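PDB 3TC9: IPT/TIG domain-containing protein from Bacteroides thetaiotaomicron, which probably serves as an auxiliary nutrient-binding protein, pairing an immunoglobulin-like domain with a six-bladed beta-propeller, although its ligand is not established. Local coordinates for residues B[274-279]-B[334-339]; B[292-297]-B[311-316]; B[351-356]-B[366-371]. All coordinates share one frame; numbering follows the deposited sequence. Where two conformers were deposited one is given.

Interaction 1. Residues B[274-279]-B[334-339]; sequences HIQFHP and PRQGTF. With EDO (1,2-ethanediol), chain U.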
loop_
_atom_site.group_PDB
_atom_site.type_symbol
_atom_site.label_atom_id
_atom_site.label_comp_id
_atom_site.label_asym_id
_atom_site.label_seq_id
_atom_site.Cartn_x
_atom_site.Cartn_y
_atom_site.Cartn_z
ATOM N N HIS B 274 19.088 -8.727 21.108
ATOM C CA HIS B 274 18.799 -9.506 19.920
ATOM C C HIS B 274 19.111 -8.623 18.694
ATOM O O HIS B 274 19.286 -7.403 18.820
ATOM C CB HIS B 274 17.377 -10.114 19.909
ATOM C CG HIS B 274 16.264 -9.131 20.041
ATOM N ND1 HIS B 274 15.769 -8.455 18.944
ATOM C CD2 HIS B 274 15.562 -8.765 21.134
ATOM C CE1 HIS B 274 14.792 -7.694 19.403
ATOM N NE2 HIS B 274 14.640 -7.837 20.717
ATOM N N ILE B 275 19.274 -9.275 17.531
ATOM C CA ILE B 275 19.621 -8.683 16.237
ATOM C C ILE B 275 18.433 -8.947 15.305
ATOM O O ILE B 275 17.940 -10.073 15.236
ATOM C CB ILE B 275 20.952 -9.286 15.674
ATOM C CG1 ILE B 275 22.132 -9.118 16.670
ATOM C CG2 ILE B 275 21.286 -8.716 14.263
ATOM C CD1 ILE B 275 23.332 -10.087 16.458
ATOM N N GLN B 276 17.945 -7.910 14.646
ATOM C CA GLN B 276 16.839 -7.988 13.723
ATOM C C GLN B 276 17.194 -7.222 12.475
ATOM O O GLN B 276 17.394 -6.007 12.534
ATOM C CB GLN B 276 15.561 -7.454 14.358
ATOM C CG GLN B 276 15.080 -8.320 15.507
ATOM C CD GLN B 276 13.630 -8.168 15.755
ATOM O OE1 GLN B 276 13.208 -7.650 16.790
ATOM N NE2 GLN B 276 12.843 -8.630 14.812
ATOM N N PHE B 277 17.274 -7.943 11.346
ATOM C CA PHE B 277 17.610 -7.373 10.052
ATOM C C PHE B 277 16.433 -6.735 9.373
ATOM O O PHE B 277 15.341 -7.318 9.332
ATOM C CB PHE B 277 18.165 -8.447 9.098
ATOM C CG PHE B 277 19.624 -8.750 9.258
ATOM C CD1 PHE B 277 20.591 -7.886 8.755
ATOM C CD2 PHE B 277 20.040 -9.919 9.883
ATOM C CE1 PHE B 277 21.949 -8.173 8.908
ATOM C CE2 PHE B 277 21.398 -10.204 10.039
ATOM C CZ PHE B 277 22.341 -9.330 9.553
ATOM N N HIS B 278 16.701 -5.592 8.714
ATOM C CA HIS B 278 15.750 -4.917 7.848
ATOM C C HIS B 278 15.510 -5.859 6.635
ATOM O O HIS B 278 16.465 -6.541 6.234
ATOM C CB HIS B 278 16.348 -3.560 7.441
ATOM C CG HIS B 278 15.491 -2.743 6.538
ATOM N ND1 HIS B 278 15.487 -2.939 5.173
ATOM C CD2 HIS B 278 14.663 -1.718 6.838
ATOM C CE1 HIS B 278 14.623 -2.063 4.696
ATOM N NE2 HIS B 278 14.113 -1.299 5.662
ATOM N N PRO B 279 14.279 -5.914 6.040
ATOM C CA PRO B 279 14.020 -6.837 4.900
ATOM C C PRO B 279 15.004 -6.773 3.709
ATOM O O PRO B 279 15.184 -7.792 3.018
ATOM C CB PRO B 279 12.620 -6.437 4.443
ATOM C CG PRO B 279 11.984 -5.863 5.661
ATOM C CD PRO B 279 13.047 -5.188 6.428
ATOM N N PRO B 334 12.809 -3.271 25.831
ATOM C CA PRO B 334 12.248 -3.545 24.498
ATOM C C PRO B 334 12.459 -5.018 24.137
ATOM O O PRO B 334 13.477 -5.613 24.515
ATOM C CB PRO B 334 13.036 -2.618 23.584
ATOM C CG PRO B 334 14.361 -2.410 24.286
ATOM C CD PRO B 334 14.024 -2.421 25.750
ATOM N N ARG B 335 11.465 -5.629 23.483
ATOM C CA ARG B 335 11.546 -7.045 23.141
ATOM C C ARG B 335 11.531 -7.204 21.619
ATOM O O ARG B 335 12.287 -6.496 20.960
ATOM C CB ARG B 335 10.412 -7.821 23.843
ATOM C CG ARG B 335 10.606 -7.976 25.369
ATOM C CD ARG B 335 11.909 -8.702 25.680
ATOM N NE ARG B 335 11.943 -9.244 27.030
ATOM C CZ ARG B 335 11.581 -10.478 27.359
ATOM N NH1 ARG B 335 11.146 -11.320 26.430
ATOM N NH2 ARG B 335 11.641 -10.877 28.620
ATOM N N GLN B 336 10.686 -8.094 21.048
ATOM C CA GLN B 336 10.658 -8.280 19.593
ATOM C C GLN B 336 10.100 -7.061 18.863
ATOM O O GLN B 336 9.205 -6.370 19.375
ATOM C CB GLN B 336 9.846 -9.526 19.202
ATOM C CG GLN B 336 10.081 -9.969 17.757
ATOM C CD GLN B 336 9.235 -11.154 17.352
ATOM O OE1 GLN B 336 8.329 -11.583 18.071
ATOM N NE2 GLN B 336 9.497 -11.707 16.178
ATOM N N GLY B 337 10.662 -6.827 17.669
ATOM C CA GLY B 337 10.237 -5.809 16.722
ATOM C C GLY B 337 9.814 -6.421 15.405
ATOM O O GLY B 337 10.068 -7.604 15.157
ATOM N N THR B 338 9.144 -5.644 14.562
ATOM C CA THR B 338 8.674 -6.088 13.257
ATOM C C THR B 338 8.787 -4.890 12.294
ATOM O O THR B 338 8.481 -3.759 12.687
ATOM C CB THR B 338 7.232 -6.724 13.376
ATOM O OG1 THR B 338 6.937 -7.513 12.227
ATOM C CG2 THR B 338 6.100 -5.718 13.649
ATOM N N PHE B 339 9.323 -5.131 11.079
ATOM C CA PHE B 339 9.463 -4.128 10.019
ATOM C C PHE B 339 8.165 -4.080 9.234
ATOM O O PHE B 339 7.694 -5.112 8.755
ATOM C CB PHE B 339 10.658 -4.434 9.115
ATOM C CG PHE B 339 11.976 -4.105 9.762
ATOM C CD1 PHE B 339 12.493 -2.815 9.705
ATOM C CD2 PHE B 339 12.684 -5.072 10.470
ATOM C CE1 PHE B 339 13.700 -2.505 10.329
ATOM C CE2 PHE B 339 13.896 -4.762 11.093
ATOM C CZ PHE B 339 14.397 -3.485 11.010
HETATM C C1 EDO U . 12.845 -12.530 23.914
HETATM O O1 EDO U . 13.496 -13.300 22.912
HETATM C C2 EDO U . 12.263 -11.314 23.212
HETATM O O2 EDO U . 10.840 -11.299 23.352
#

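Interaction 2. Residues B[292-297]-B[311-316]; sequences HYILRS and IVCGQQ. With EDO (1,2-ethanediol), chain T.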
loop_
_atom_site.group_PDB
_atom_site.type_symbol
_atom_site.label_atom_id
_atom_site.label_comp_id
_atom_site.label_asym_id
_atom_site.label_seq_id
_atom_site.Cartn_x
_atom_site.Cartn_y
_atom_site.Cartn_z
ATOM N N HIS B 292 17.851 -0.675 27.613
ATOM C CA HIS B 292 16.737 0.156 27.131
ATOM C C HIS B 292 17.107 1.132 26.020
ATOM O O HIS B 292 16.730 2.309 26.059
ATOM C CB HIS B 292 16.125 0.882 28.331
ATOM C CG HIS B 292 16.113 -0.003 29.529
ATOM N ND1 HIS B 292 15.283 -1.106 29.589
ATOM C CD2 HIS B 292 16.947 -0.022 30.597
ATOM C CE1 HIS B 292 15.581 -1.720 30.723
ATOM N NE2 HIS B 292 16.582 -1.111 31.359
ATOM N N TYR B 293 17.777 0.613 24.983
ATOM C CA TYR B 293 18.158 1.419 23.828
ATOM C C TYR B 293 18.362 0.512 22.623
ATOM O O TYR B 293 18.436 -0.724 22.742
ATOM C CB TYR B 293 19.397 2.308 24.123
ATOM C CG TYR B 293 20.742 1.614 24.125
ATOM C CD1 TYR B 293 21.039 0.627 25.063
ATOM C CD2 TYR B 293 21.755 2.018 23.264
ATOM C CE1 TYR B 293 22.294 0.013 25.099
ATOM C CE2 TYR B 293 23.013 1.417 23.293
ATOM C CZ TYR B 293 23.273 0.401 24.198
ATOM O OH TYR B 293 24.509 -0.203 24.231
ATOM N N ILE B 294 18.390 1.128 21.447
ATOM C CA ILE B 294 18.550 0.415 20.187
ATOM C C ILE B 294 19.725 1.009 19.397
ATOM O O ILE B 294 19.933 2.226 19.369
ATOM C CB ILE B 294 17.208 0.424 19.379
ATOM C CG1 ILE B 294 16.034 -0.181 20.211
ATOM C CG2 ILE B 294 17.347 -0.264 18.005
ATOM C CD1 ILE B 294 14.620 0.066 19.648
ATOM N N LEU B 295 20.473 0.130 18.741
ATOM C CA LEU B 295 21.582 0.526 17.874
ATOM C C LEU B 295 21.310 0.066 16.457
ATOM O O LEU B 295 20.521 -0.858 16.256
ATOM C CB LEU B 295 22.916 -0.062 18.359
ATOM C CG LEU B 295 23.310 0.216 19.811
ATOM C CD1 LEU B 295 23.057 -0.981 20.643
ATOM C CD2 LEU B 295 24.782 0.591 19.910
ATOM N N ARG B 296 21.966 0.675 15.486
ATOM C CA ARG B 296 21.889 0.236 14.098
ATOM C C ARG B 296 23.265 -0.247 13.679
ATOM O O ARG B 296 24.261 0.416 13.971
ATOM C CB ARG B 296 21.403 1.346 13.169
ATOM C CG ARG B 296 21.425 0.973 11.706
ATOM C CD ARG B 296 20.736 2.023 10.896
ATOM N NE ARG B 296 21.168 1.948 9.509
ATOM C CZ ARG B 296 20.480 2.437 8.493
ATOM N NH1 ARG B 296 19.312 3.037 8.700
ATOM N NH2 ARG B 296 20.946 2.333 7.263
ATOM N N SER B 297 23.322 -1.409 13.022
ATOM C CA SER B 297 24.574 -1.972 12.510
ATOM C C SER B 297 24.432 -2.133 11.002
ATOM O O SER B 297 23.629 -2.943 10.533
ATOM C CB SER B 297 24.890 -3.296 13.191
ATOM O OG SER B 297 25.986 -3.923 12.553
ATOM N N ILE B 311 24.296 4.180 18.150
ATOM C CA ILE B 311 23.004 4.342 18.850
ATOM C C ILE B 311 22.008 5.036 17.916
ATOM O O ILE B 311 22.355 5.999 17.237
ATOM C CB ILE B 311 23.156 5.068 20.231
ATOM C CG1 ILE B 311 24.094 4.271 21.160
ATOM C CG2 ILE B 311 21.792 5.291 20.912
ATOM C CD1 ILE B 311 24.551 5.014 22.446
ATOM N N VAL B 312 20.790 4.503 17.868
ATOM C CA VAL B 312 19.704 5.039 17.061
ATOM C C VAL B 312 18.664 5.709 17.980
ATOM O O VAL B 312 18.204 6.810 17.660
ATOM C CB VAL B 312 19.120 3.943 16.136
ATOM C CG1 VAL B 312 17.676 4.219 15.780
ATOM C CG2 VAL B 312 19.966 3.843 14.873
ATOM N N CYS B 313 18.310 5.076 19.115
ATOM C CA CYS B 313 17.342 5.674 20.043
ATOM C C CYS B 313 17.475 5.109 21.454
ATOM O O CYS B 313 17.926 3.979 21.625
ATOM C CB CYS B 313 15.909 5.535 19.533
ATOM S SG CYS B 313 15.289 3.842 19.473
ATOM N N GLY B 314 17.004 5.880 22.437
ATOM C CA GLY B 314 17.017 5.485 23.836
ATOM C C GLY B 314 18.317 5.890 24.507
ATOM O O GLY B 314 19.279 6.235 23.828
ATOM N N GLN B 315 18.334 5.865 25.844
ATOM C CA GLN B 315 19.494 6.204 26.649
ATOM C C GLN B 315 19.924 4.976 27.469
ATOM O O GLN B 315 19.125 4.445 28.233
ATOM C CB GLN B 315 19.161 7.423 27.537
ATOM C CG GLN B 315 20.314 7.925 28.398
ATOM C CD GLN B 315 21.407 8.654 27.658
ATOM O OE1 GLN B 315 21.177 9.462 26.749
ATOM N NE2 GLN B 315 22.619 8.484 28.138
ATOM N N GLN B 316 21.189 4.534 27.290
ATOM C CA GLN B 316 21.776 3.375 27.979
ATOM C C GLN B 316 21.455 3.404 29.473
ATOM O O GLN B 316 21.804 4.367 30.165
ATOM C CB GLN B 316 23.309 3.304 27.780
ATOM C CG GLN B 316 23.772 3.310 26.336
ATOM C CD GLN B 316 24.218 4.677 25.904
ATOM O OE1 GLN B 316 23.399 5.579 25.668
ATOM N NE2 GLN B 316 25.531 4.850 25.783
HETATM C C1 EDO T . 17.410 0.900 3.929
HETATM O O1 EDO T . 17.179 -0.135 2.965
HETATM C C2 EDO T . 18.891 1.275 3.963
HETATM O O2 EDO T . 19.058 2.494 4.706
HETATM O O HOH W 1 15.728 4.549 27.266
#

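Interaction 3. Residues B[351-356]-B[366-371]; sequences EYDFYF and ILTPQG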
loop_
_atom_site.group_PDB
_atom_site.type_symbol
_atom_site.label_atom_id
_atom_site.label_comp_id
_atom_site.label_asym_id
_atom_site.label_seq_id
_atom_site.Cartn_x
_atom_site.Cartn_y
_atom_site.Cartn_z
ATOM N N GLU B 351 11.635 2.099 3.295
ATOM C CA GLU B 351 10.190 2.129 3.170
ATOM C C GLU B 351 9.479 1.541 4.381
ATOM O O GLU B 351 8.250 1.421 4.383
ATOM C CB GLU B 351 9.769 1.373 1.898
ATOM C CG GLU B 351 10.122 2.089 0.599
ATOM C CD GLU B 351 9.340 1.668 -0.633
ATOM O OE1 GLU B 351 8.258 1.056 -0.481
ATOM O OE2 GLU B 351 9.779 2.009 -1.757
ATOM N N TYR B 352 10.233 1.150 5.392
ATOM C CA TYR B 352 9.646 0.501 6.551
ATOM C C TYR B 352 9.820 1.276 7.825
ATOM O O TYR B 352 10.796 1.980 7.982
ATOM C CB TYR B 352 10.264 -0.898 6.773
ATOM C CG TYR B 352 10.111 -1.849 5.613
ATOM C CD1 TYR B 352 10.942 -1.761 4.494
ATOM C CD2 TYR B 352 9.176 -2.875 5.649
ATOM C CE1 TYR B 352 10.822 -2.649 3.431
ATOM C CE2 TYR B 352 9.028 -3.757 4.580
ATOM C CZ TYR B 352 9.854 -3.642 3.473
ATOM O OH TYR B 352 9.717 -4.526 2.432
ATOM N N ASP B 353 8.877 1.083 8.745
ATOM C CA ASP B 353 8.908 1.509 10.135
ATOM C C ASP B 353 9.208 0.249 10.969
ATOM O O ASP B 353 8.936 -0.889 10.541
ATOM C CB ASP B 353 7.563 2.115 10.558
ATOM C CG ASP B 353 7.270 3.517 10.091
ATOM O OD1 ASP B 353 8.161 4.367 10.195
ATOM O OD2 ASP B 353 6.117 3.787 9.740
ATOM N N PHE B 354 9.719 0.446 12.163
ATOM C CA PHE B 354 10.022 -0.670 13.046
ATOM C C PHE B 354 9.148 -0.574 14.305
ATOM O O PHE B 354 9.305 0.354 15.100
ATOM C CB PHE B 354 11.519 -0.683 13.364
ATOM C CG PHE B 354 11.978 -1.818 14.248
ATOM C CD1 PHE B 354 12.118 -3.107 13.738
ATOM C CD2 PHE B 354 12.339 -1.587 15.569
ATOM C CE1 PHE B 354 12.625 -4.143 14.529
ATOM C CE2 PHE B 354 12.817 -2.630 16.371
ATOM C CZ PHE B 354 12.966 -3.900 15.844
ATOM N N TYR B 355 8.167 -1.495 14.415
ATOM C CA TYR B 355 7.202 -1.631 15.504
ATOM C C TYR B 355 7.729 -2.618 16.516
ATOM O O TYR B 355 8.061 -3.729 16.142
ATOM C CB TYR B 355 5.864 -2.142 14.965
ATOM C CG TYR B 355 5.038 -1.108 14.234
ATOM C CD1 TYR B 355 5.452 -0.602 13.006
ATOM C CD2 TYR B 355 3.794 -0.706 14.721
ATOM C CE1 TYR B 355 4.665 0.295 12.287
ATOM C CE2 TYR B 355 2.997 0.187 14.006
ATOM C CZ TYR B 355 3.443 0.691 12.791
ATOM O OH TYR B 355 2.697 1.594 12.082
ATOM N N PHE B 356 7.798 -2.255 17.783
ATOM C CA PHE B 356 8.338 -3.212 18.744
ATOM C C PHE B 356 7.589 -3.172 20.072
ATOM O O PHE B 356 6.993 -2.150 20.431
ATOM C CB PHE B 356 9.852 -2.974 18.970
ATOM C CG PHE B 356 10.217 -1.640 19.556
ATOM C CD1 PHE B 356 10.409 -0.530 18.736
ATOM C CD2 PHE B 356 10.374 -1.484 20.931
ATOM C CE1 PHE B 356 10.776 0.708 19.279
ATOM C CE2 PHE B 356 10.722 -0.243 21.470
ATOM C CZ PHE B 356 10.922 0.838 20.640
ATOM N N ILE B 366 6.779 2.610 17.883
ATOM C CA ILE B 366 7.190 2.708 16.490
ATOM C C ILE B 366 8.491 3.495 16.420
ATOM O O ILE B 366 8.544 4.597 16.927
ATOM C CB ILE B 366 6.126 3.353 15.528
ATOM C CG1 ILE B 366 4.684 2.815 15.764
ATOM C CG2 ILE B 366 6.572 3.245 14.057
ATOM C CD1 ILE B 366 3.652 3.688 15.193
ATOM N N LEU B 367 9.511 2.936 15.761
ATOM C CA LEU B 367 10.791 3.569 15.462
ATOM C C LEU B 367 10.856 3.804 13.958
ATOM O O LEU B 367 10.899 2.831 13.174
ATOM C CB LEU B 367 11.983 2.716 15.929
ATOM C CG LEU B 367 13.389 3.153 15.453
ATOM C CD1 LEU B 367 13.765 4.564 15.968
ATOM C CD2 LEU B 367 14.417 2.157 15.872
ATOM N N THR B 368 10.826 5.093 13.556
ATOM C CA THR B 368 10.913 5.475 12.147
ATOM C C THR B 368 12.367 5.446 11.688
ATOM O O THR B 368 13.267 5.594 12.508
ATOM C CB THR B 368 10.330 6.884 11.886
ATOM O OG1 THR B 368 11.283 7.853 12.307
ATOM C CG2 THR B 368 8.958 7.091 12.492
ATOM N N PRO B 369 12.620 5.341 10.376
ATOM C CA PRO B 369 14.015 5.316 9.894
ATOM C C PRO B 369 14.869 6.546 10.287
ATOM O O PRO B 369 16.111 6.428 10.347
ATOM C CB PRO B 369 13.848 5.249 8.382
ATOM C CG PRO B 369 12.517 4.629 8.175
ATOM C CD PRO B 369 11.658 5.117 9.277
ATOM N N GLN B 370 14.187 7.705 10.573
ATOM C CA GLN B 370 14.800 8.984 10.968
ATOM C C GLN B 370 15.101 9.048 12.490
ATOM O O GLN B 370 15.659 10.042 12.974
ATOM C CB GLN B 370 13.914 10.185 10.556
ATOM C CG GLN B 370 13.734 10.391 9.051
ATOM C CD GLN B 370 13.604 11.848 8.657
ATOM O OE1 GLN B 370 12.601 12.535 8.926
ATOM N NE2 GLN B 370 14.615 12.343 7.961
ATOM N N GLY B 371 14.758 7.990 13.230
ATOM C CA GLY B 371 15.009 7.894 14.668
ATOM C C GLY B 371 13.935 8.392 15.623
ATOM O O GLY B 371 14.216 8.560 16.812
#

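Interaction 1. Residues B[274-279]-B[334-339]
Strands 274-277 and 334-339 run nearly parallel, 6° apart in direction, but their axes approach no closer than 8.4 Å, so side chains from His274, Gln276 and Phe339 span the gap in place of backbone-to-backbone bonds. Gln276 makes two of the three hydrogen bonds across the gap. Its CG stands anti to the carbonyl carbon (chi1 -66°) and the chain is extended beyond it, which carries the amide across to Gly337. There OE1 accepts from Gly337 N at 2.8 Å, with the N-H lying in the carbonyl plane on a lone pair, while NE2 donates to Gly337 O at 3.0 Å from above that peptide's carbonyl plane. Gripped at both ends, the amide cannot easily flip, and a glycine suits the spot because no side chain crowds the bonded amide. His274, in one of its two conformers, adds a bent bond: NE2 donates to Arg335 O at 2.7 Å, the oxygen sitting at the ring edge. Each of these strands is the innermost of its sheet, so the contact joins consecutive blades of the six-bladed propeller where they converge on the central channel. At the far end the chemistry turns apolar. The Phe339 ring takes His278 CA over one face, 3.8 Å from the ring centroid, and Pro279 CD lies 3.7 Å from Phe339 CG. The imidazole of His278 turns an edge toward the face of Phe339, while its nitrogens are held by Ser280 and Asp350. Gln336 sends its amide elsewhere, to the backbone of Ile404 and Leu142, tying further blades to the same strand. Arg335 starts away from strand 274-277, and its NH1 donates to O2 of an ethanediol molecule, probably from the crystallisation liquor, at 3.1 Å.

Interaction 2. Residues B[292-297]-B[311-316]
His292 and Gln315 meet through a water, which donates to His292 O at 2.7 Å and accepts from Gln315 N; the imidazole bonds elsewhere, ND1 to Ala333 N. Next comes Tyr293, whose flat ring offers a face to one side chain of the other segment and an edge to a second. Gln316, in one of its two conformers, lays CG over the centre of one face, 3.6 Å from the ring centroid, while Ile311 CG1 reaches the ring edge, 3.7 Å from CE2. The hydroxyl bonds to Trp271 NE1. The backbone of Tyr293 passes close to Gly314, where a CB would collide with Tyr293 CA and His292 O and positive phi also favours glycine. Ile294 holds the centre: its N donates to Cys313 O at 2.9 Å in a nearly straight bond, and its O accepts twice, from Val312 N at 2.9 Å and Cys313 N at 3.3 Å. Two residues thus face one, a classic beta bulge in the hairpin of strands 293-300 and 305-312, the outer half of a propeller blade. On the side where Ile294 and Cys313 both point, CD1 of the isoleucine touches SG at 3.8 Å, a branched aliphatic side chain against a small sulfur-bearing one, both suited to burial. Leu295 diverges and brings CD2 against Ile311 CG1. CB of Arg296 packs tightly on Val312 CG2 (3.3 Å); CG anti to the backbone N (chi1 175°) and a chain extended to NE lead the guanidinium away to Asp298 in a salt bridge, to Tyr283 (cation-pi) and to an ethanediol oxygen.

Interaction 3. Residues B[351-356]-B[366-371]
Ile366 lies alongside Tyr355 on one side of an antiparallel beta hairpin formed by strands 352-358 and 363-367, the second and third strands of a propeller blade counted outward from the channel. From CB, the Ile366 side chain divides. The CG2 branch drops between neighbours, 3.8 Å from Asp353 CB and also near Tyr355 CE1. The other branch begins with CG1, set anti to the carbonyl carbon (chi1 -44°), which puts it over one face of the Tyr355 ring, 3.8 Å from the centroid and offset toward the rim. At the tip, CD1 follows the same face outward and meets Tyr355 CZ at 3.8 Å. A beta-branched residue suits this place because its two arms can cover both the ring and the aspartate methylene. Phe413 and Phe376 also pack on Tyr355, so a serine here would probably take the aromatic face from under Ile366 CG1 and CD1 and leave Phe413 and Phe376 without the ring they pack on.

Backbone bonds hold the hairpin in register: Phe354 N donates to Leu367 O at 2.8 Å, and Leu367 N returns a nearly straight bond to Phe354 O at 2.7 Å. The side chains of this pair lie on the side opposite to Ile366 and Tyr355, where the edge of the Phe356 ring brings CE1 to 4.1 Å from Leu367 CB. Asp353 is buried, but its carboxylate is satisfied by Tyr345 and Asn342. Beyond the strand, Pro369 fits the second position of a type I turn, its ring restricting phi to near the -58° this position needs, and CG rests 3.2 Å from Tyr352 O. Gly371, with a positive phi, completes the turn by donating its N-H to Thr368 O at 2.9 Å.

In the fold
Interaction 1 is the most buried and lies nearest the centre of the chain; it joins two blades through side-chain bonds to backbone and through the Phe339 ring. Interactions 2 and 3 each work inside one blade, as partly buried hairpins zipped by backbone bonds, the first between outer strands and the second between middle ones. Interaction 2 lies farthest out, its centre about 21 Å from the chain's, and reaches the surface at Ile311. Interactions 1 and 2 share one sheet; 1 and 3 share the next, where Thr338 N probably bonds to Tyr355 O. Between these blades the chemistry becomes hydrophobic farther out: Cys313 SG and Val312 pack on Leu367, and Ile294 CD1 meets Phe356.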